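KLLA0F20702p (Kluyveromyces lactis, PDB 5Y5A) is the Est1 telomerase subunit of this yeast, which probably recruits telomerase to telomeres by binding Cdc13. Local coordinates at residues K393-I398 against M430-S435; N438-A443 against K542-K547. All coordinates share one frame; numbering follows the deposited sequence.

Contact 1. Residues K393-I398 against M430-S435; sequences KFLEFI and MCWIKS
Trp432 reaches across to Leu395 and Ile398 in a small, buried, purely apolar contact between helix 385-410 and helix 421-433. The two backbones stay well apart: the nearest CA atoms, those of Leu395 and Ile433, are 11.5 Å from each other. The indole spans that gap. Its CG lies anti to the backbone N (chi1 179°), so that the six-membered ring reaches helix 385-410. The far end of that ring does the touching. CH2 of Trp432 lies 3.9 Å from CD1 of Leu395. The neighbouring atom CZ3 of Trp432 lies 4.1 Å from CG2 of Ile398. Both methyls come to the ring obliquely. The side chain of Ile398 crosses the indole at about a right angle. No hydrogen bond joins the two segments, and only 95 Å² is buried between them.

The indole N-H has its partner outside the two segments. NE1 of Trp432 is hydrogen-bonded to NE2 of His373 on helix 339-379, which should limit rotation of the ring. Phe372 of that same helix packs on both Leu395 and Ile398. Within helix 385-410, CD1 of Ile398 sits over the centre of the Phe394 ring, 4.0 Å above its plane. In segment 430-435, OG of Ser435 gives a hydrogen bond of 2.7 Å to O of Cys431, with a C=O...OG angle of 159°, tying the serine back to the preceding turn.

The arrangement is helix-to-helix core packing within the Est1 DNA/RNA binding domain, a family of the TPR clan, in which one long aromatic side chain bridges two helices whose backbones do not meet.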
loop_
_atom_site.group_PDB
_atom_site.type_symbol
_atom_site.label_atom_id
_atom_site.label_comp_id
_atom_site.label_asym_id
_atom_site.label_seq_id
_atom_site.Cartn_x
_atom_site.Cartn_y
_atom_site.Cartn_z
ATOM N N LYS A 393 -15.058 -14.117 14.680
ATOM C CA LYS A 393 -16.054 -13.897 13.629
ATOM C C LYS A 393 -15.440 -13.207 12.404
ATOM O O LYS A 393 -15.813 -13.504 11.270
ATOM C CB LYS A 393 -17.230 -13.064 14.157
ATOM C CG LYS A 393 -18.163 -13.797 15.106
ATOM C CD LYS A 393 -18.908 -14.901 14.388
ATOM C CE LYS A 393 -19.900 -15.591 15.307
ATOM N NZ LYS A 393 -20.635 -16.660 14.577
ATOM N N PHE A 394 -14.504 -12.288 12.634
ATOM C CA PHE A 394 -13.856 -11.575 11.529
ATOM C C PHE A 394 -12.960 -12.532 10.752
ATOM O O PHE A 394 -12.957 -12.540 9.525
ATOM C CB PHE A 394 -13.037 -10.376 12.036
ATOM C CG PHE A 394 -12.597 -9.422 10.935
ATOM C CD1 PHE A 394 -13.197 -9.453 9.679
ATOM C CD2 PHE A 394 -11.579 -8.505 11.158
ATOM C CE1 PHE A 394 -12.800 -8.581 8.669
ATOM C CE2 PHE A 394 -11.167 -7.626 10.148
ATOM C CZ PHE A 394 -11.781 -7.668 8.903
ATOM N N LEU A 395 -12.198 -13.330 11.485
ATOM C CA LEU A 395 -11.279 -14.293 10.896
ATOM C C LEU A 395 -12.059 -15.317 10.066
ATOM O O LEU A 395 -11.627 -15.713 8.981
ATOM C CB LEU A 395 -10.467 -14.971 12.002
ATOM C CG LEU A 395 -9.054 -15.489 11.730
ATOM C CD1 LEU A 395 -8.225 -14.487 10.952
ATOM C CD2 LEU A 395 -8.388 -15.805 13.058
ATOM N N GLU A 396 -13.225 -15.713 10.569
ATOM C CA GLU A 396 -14.107 -16.620 9.843
ATOM C C GLU A 396 -14.530 -16.015 8.512
ATOM O O GLU A 396 -14.486 -16.693 7.488
ATOM C CB GLU A 396 -15.349 -16.961 10.670
ATOM C CG GLU A 396 -15.096 -17.939 11.802
ATOM C CD GLU A 396 -16.318 -18.150 12.671
ATOM O OE1 GLU A 396 -17.365 -17.532 12.380
ATOM O OE2 GLU A 396 -16.230 -18.933 13.643
ATOM N N PHE A 397 -14.946 -14.747 8.536
ATOM C CA PHE A 397 -15.346 -14.054 7.316
ATOM C C PHE A 397 -14.178 -13.984 6.346
ATOM O O PHE A 397 -14.339 -14.165 5.144
ATOM C CB PHE A 397 -15.857 -12.631 7.607
ATOM C CG PHE A 397 -16.006 -11.793 6.369
ATOM C CD1 PHE A 397 -17.017 -12.066 5.451
ATOM C CD2 PHE A 397 -15.120 -10.760 6.100
ATOM C CE1 PHE A 397 -17.150 -11.311 4.283
ATOM C CE2 PHE A 397 -15.240 -10.000 4.944
ATOM C CZ PHE A 397 -16.260 -10.274 4.027
ATOM N N ILE A 398 -12.996 -13.700 6.879
ATOM C CA ILE A 398 -11.814 -13.599 6.038
ATOM C C ILE A 398 -11.554 -14.927 5.328
ATOM O O ILE A 398 -11.305 -14.961 4.120
ATOM C CB ILE A 398 -10.587 -13.159 6.860
ATOM C CG1 ILE A 398 -10.798 -11.715 7.330
ATOM C CG2 ILE A 398 -9.315 -13.257 6.037
ATOM C CD1 ILE A 398 -9.667 -11.140 8.105
ATOM N N MET A 430 -0.879 -17.987 1.915
ATOM C CA MET A 430 0.014 -18.885 2.625
ATOM C C MET A 430 1.100 -18.130 3.375
ATOM O O MET A 430 1.451 -18.487 4.494
ATOM C CB MET A 430 0.645 -19.884 1.656
ATOM C CG MET A 430 -0.378 -20.695 0.892
ATOM S SD MET A 430 -1.615 -21.418 1.989
ATOM C CE MET A 430 -0.561 -22.462 2.972
ATOM N N CYS A 431 1.632 -17.087 2.759
ATOM C CA CYS A 431 2.668 -16.299 3.408
ATOM C C CYS A 431 2.114 -15.575 4.625
ATOM O O CYS A 431 2.797 -15.440 5.645
ATOM C CB CYS A 431 3.278 -15.304 2.429
ATOM S SG CYS A 431 4.413 -16.078 1.277
ATOM N N TRP A 432 0.873 -15.116 4.523
ATOM C CA TRP A 432 0.217 -14.493 5.666
ATOM C C TRP A 432 0.020 -15.511 6.776
ATOM O O TRP A 432 0.381 -15.274 7.935
ATOM C CB TRP A 432 -1.134 -13.902 5.268
ATOM C CG TRP A 432 -1.860 -13.266 6.421
ATOM C CD1 TRP A 432 -1.374 -12.308 7.271
ATOM C CD2 TRP A 432 -3.207 -13.522 6.836
ATOM N NE1 TRP A 432 -2.336 -11.958 8.194
ATOM C CE2 TRP A 432 -3.474 -12.680 7.940
ATOM C CE3 TRP A 432 -4.217 -14.375 6.378
ATOM C CZ2 TRP A 432 -4.705 -12.677 8.596
ATOM C CZ3 TRP A 432 -5.445 -14.361 7.024
ATOM C CH2 TRP A 432 -5.673 -13.523 8.125
ATOM N N ILE A 433 -0.553 -16.651 6.401
ATOM C CA ILE A 433 -0.899 -17.690 7.359
ATOM C C ILE A 433 0.327 -18.180 8.133
ATOM O O ILE A 433 0.258 -18.336 9.350
ATOM C CB ILE A 433 -1.610 -18.856 6.650
ATOM C CG1 ILE A 433 -3.009 -18.405 6.212
ATOM C CG2 ILE A 433 -1.719 -20.071 7.555
ATOM C CD1 ILE A 433 -3.758 -19.409 5.372
ATOM N N LYS A 434 1.457 -18.374 7.448
ATOM C CA LYS A 434 2.673 -18.844 8.112
ATOM C C LYS A 434 3.303 -17.796 9.035
ATOM O O LYS A 434 4.231 -18.108 9.787
ATOM C CB LYS A 434 3.716 -19.280 7.082
ATOM C CG LYS A 434 4.743 -18.218 6.764
ATOM C CD LYS A 434 5.683 -18.657 5.655
ATOM C CE LYS A 434 7.042 -19.034 6.209
ATOM N NZ LYS A 434 7.965 -19.465 5.124
ATOM N N SER A 435 2.811 -16.565 8.975
ATOM C CA SER A 435 3.427 -15.452 9.693
ATOM C C SER A 435 2.845 -15.213 11.079
ATOM O O SER A 435 3.411 -14.462 11.861
ATOM C CB SER A 435 3.293 -14.151 8.887
ATOM O OG SER A 435 4.048 -14.195 7.690
#

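Contact 2. Residues N438-A443 against K542-K547; sequences NVLKFA and KKFLEK
Phe544, near the end of helix 526-546, packs against Leu440 and Ala443 of helix 437-444 in a buried helix-helix contact of the largely helical core. Leu440 and Ala443 are three residues apart, so they present neighbouring turns of one helix face. With chi1 at 170° the ring swings away from its own backbone N and comes up to helix 437-444, although the side chain does not start out in that direction. CE1 of Phe544 is 3.7 Å from CB of Ala443. CD1 of Leu440 approaches the ring edge near its plane, 4.1 Å from CD1 of Phe544. At the tip, CZ of Phe544 lies 3.6 Å from O of Ala443, also at the edge. The Leu440 and Phe544 side chains lie alongside and run in opposite senses. An alanine in place of Phe544 would probably open a gap beside Ala443 and leave the Leu440 methyl without its aromatic neighbour.

The ring of His444 stacks on the Phe544 ring, and its NE2 is hydrogen-bonded to O of Phe544. Met430 of helix 421-433 and Cys450 of helix 447-462 touch the same side chain. Leu545 packs on Val454 of helix 447-462 and on Tyr561 of strand 560-563.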
loop_
_atom_site.group_PDB
_atom_site.type_symbol
_atom_site.label_atom_id
_atom_site.label_comp_id
_atom_site.label_asym_id
_atom_site.label_seq_id
_atom_site.Cartn_x
_atom_site.Cartn_y
_atom_site.Cartn_z
ATOM N N ASN A 438 -1.682 -17.515 15.621
ATOM C CA ASN A 438 -3.130 -17.554 15.772
ATOM C C ASN A 438 -3.841 -17.796 14.437
ATOM O O ASN A 438 -4.853 -18.490 14.379
ATOM C CB ASN A 438 -3.632 -16.255 16.413
ATOM C CG ASN A 438 -3.170 -15.003 15.658
ATOM O OD1 ASN A 438 -2.021 -14.913 15.217
ATOM N ND2 ASN A 438 -4.066 -14.029 15.518
ATOM N N VAL A 439 -3.311 -17.218 13.362
ATOM C CA VAL A 439 -3.934 -17.363 12.054
ATOM C C VAL A 439 -3.670 -18.767 11.519
ATOM O O VAL A 439 -4.562 -19.408 10.968
ATOM C CB VAL A 439 -3.427 -16.297 11.063
ATOM C CG1 VAL A 439 -4.029 -16.518 9.681
ATOM C CG2 VAL A 439 -3.767 -14.912 11.581
ATOM N N LEU A 440 -2.445 -19.242 11.715
ATOM C CA LEU A 440 -2.074 -20.610 11.370
ATOM C C LEU A 440 -2.974 -21.630 12.063
ATOM O O LEU A 440 -3.409 -22.599 11.445
ATOM C CB LEU A 440 -0.612 -20.877 11.739
ATOM C CG LEU A 440 -0.142 -22.324 11.579
ATOM C CD1 LEU A 440 -0.272 -22.780 10.131
ATOM C CD2 LEU A 440 1.284 -22.494 12.073
ATOM N N LYS A 441 -3.253 -21.414 13.348
ATOM C CA LYS A 441 -4.085 -22.357 14.089
ATOM C C LYS A 441 -5.521 -22.370 13.567
ATOM O O LYS A 441 -6.111 -23.432 13.425
ATOM C CB LYS A 441 -4.062 -22.040 15.583
ATOM C CG LYS A 441 -2.714 -22.344 16.222
ATOM C CD LYS A 441 -2.586 -21.764 17.620
ATOM C CE LYS A 441 -1.219 -22.085 18.228
ATOM N NZ LYS A 441 -1.011 -21.428 19.554
ATOM N N PHE A 442 -6.074 -21.193 13.286
ATOM C CA PHE A 442 -7.419 -21.097 12.726
ATOM C C PHE A 442 -7.493 -21.807 11.367
ATOM O O PHE A 442 -8.438 -22.550 11.091
ATOM C CB PHE A 442 -7.841 -19.624 12.572
ATOM C CG PHE A 442 -9.273 -19.441 12.132
ATOM C CD1 PHE A 442 -9.619 -19.493 10.790
ATOM C CD2 PHE A 442 -10.278 -19.220 13.068
ATOM C CE1 PHE A 442 -10.935 -19.328 10.382
ATOM C CE2 PHE A 442 -11.592 -19.048 12.666
ATOM C CZ PHE A 442 -11.921 -19.102 11.316
ATOM N N ALA A 443 -6.490 -21.557 10.531
ATOM C CA ALA A 443 -6.426 -22.119 9.188
ATOM C C ALA A 443 -6.320 -23.643 9.211
ATOM O O ALA A 443 -6.988 -24.327 8.443
ATOM C CB ALA A 443 -5.247 -21.514 8.427
ATOM N N LYS A 542 2.132 -28.105 0.895
ATOM C CA LYS A 542 2.495 -29.348 1.563
ATOM C C LYS A 542 2.945 -29.111 3.012
ATOM O O LYS A 542 2.607 -29.896 3.907
ATOM C CB LYS A 542 3.581 -30.083 0.782
ATOM C CG LYS A 542 3.090 -30.676 -0.533
ATOM C CD LYS A 542 3.986 -31.817 -0.995
ATOM C CE LYS A 542 3.537 -32.347 -2.350
ATOM N NZ LYS A 542 4.101 -33.704 -2.623
ATOM N N LYS A 543 3.694 -28.034 3.255
ATOM C CA LYS A 543 4.144 -27.751 4.617
ATOM C C LYS A 543 2.941 -27.414 5.481
ATOM O O LYS A 543 2.851 -27.840 6.630
ATOM C CB LYS A 543 5.154 -26.598 4.656
ATOM C CG LYS A 543 6.462 -26.859 3.928
ATOM C CD LYS A 543 7.264 -27.987 4.546
ATOM C CE LYS A 543 7.927 -27.570 5.843
ATOM N NZ LYS A 543 8.784 -28.669 6.376
ATOM N N PHE A 544 2.011 -26.648 4.918
ATOM C CA PHE A 544 0.811 -26.268 5.649
ATOM C C PHE A 544 -0.043 -27.469 6.019
ATOM O O PHE A 544 -0.555 -27.564 7.136
ATOM C CB PHE A 544 -0.038 -25.303 4.836
ATOM C CG PHE A 544 -1.393 -25.058 5.427
ATOM C CD1 PHE A 544 -1.543 -24.216 6.520
ATOM C CD2 PHE A 544 -2.517 -25.676 4.905
ATOM C CE1 PHE A 544 -2.786 -23.995 7.079
ATOM C CE2 PHE A 544 -3.765 -25.456 5.457
ATOM C CZ PHE A 544 -3.900 -24.612 6.550
ATOM N N LEU A 545 -0.210 -28.370 5.063
ATOM C CA LEU A 545 -1.120 -29.491 5.213
ATOM C C LEU A 545 -0.556 -30.529 6.158
ATOM O O LEU A 545 -1.300 -31.338 6.717
ATOM C CB LEU A 545 -1.414 -30.116 3.849
ATOM C CG LEU A 545 -2.365 -29.278 2.988
ATOM C CD1 LEU A 545 -2.487 -29.844 1.580
ATOM C CD2 LEU A 545 -3.741 -29.175 3.646
ATOM N N GLU A 546 0.759 -30.489 6.343
ATOM C CA GLU A 546 1.444 -31.447 7.198
ATOM C C GLU A 546 0.769 -31.575 8.562
ATOM O O GLU A 546 0.583 -32.677 9.058
ATOM C CB GLU A 546 2.912 -31.057 7.375
ATOM C CG GLU A 546 3.779 -32.188 7.908
ATOM C CD GLU A 546 4.980 -31.703 8.708
ATOM O OE1 GLU A 546 5.061 -30.488 8.994
ATOM O OE2 GLU A 546 5.844 -32.542 9.051
ATOM N N LYS A 547 0.367 -30.454 9.152
ATOM C CA LYS A 547 -0.223 -30.497 10.485
ATOM C C LYS A 547 -1.649 -29.948 10.545
ATOM O O LYS A 547 -2.053 -29.381 11.560
ATOM C CB LYS A 547 0.673 -29.736 11.466
ATOM C CG LYS A 547 2.043 -30.380 11.648
ATOM C CD LYS A 547 2.974 -29.534 12.502
ATOM C CE LYS A 547 4.253 -30.301 12.828
ATOM N NZ LYS A 547 5.176 -29.530 13.707
#

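In the fold
In this N-terminal part of the protein, the chain runs through many helices before helix 385-410. Contact 1 closes a loop of 31 residues, joining that helix to helix 421-433. A short turn leads into helix 437-444, where contact 2 opens. It closes 98 residues later on helix 526-546, shortly before the small two-stranded sheet. The contacts are in series, neither nested nor crossed. The centres of contacts 1 and 2 are about 10 Å apart, and they touch. CZ3 of Trp432 lies 3.7 Å from CG1 of Val439, and Glu396 packs on Phe442. Together they tie four helices into one core. NZ of Lys547 makes a salt bridge to an acidic side chain of the bound peptide, presumably Cdc13.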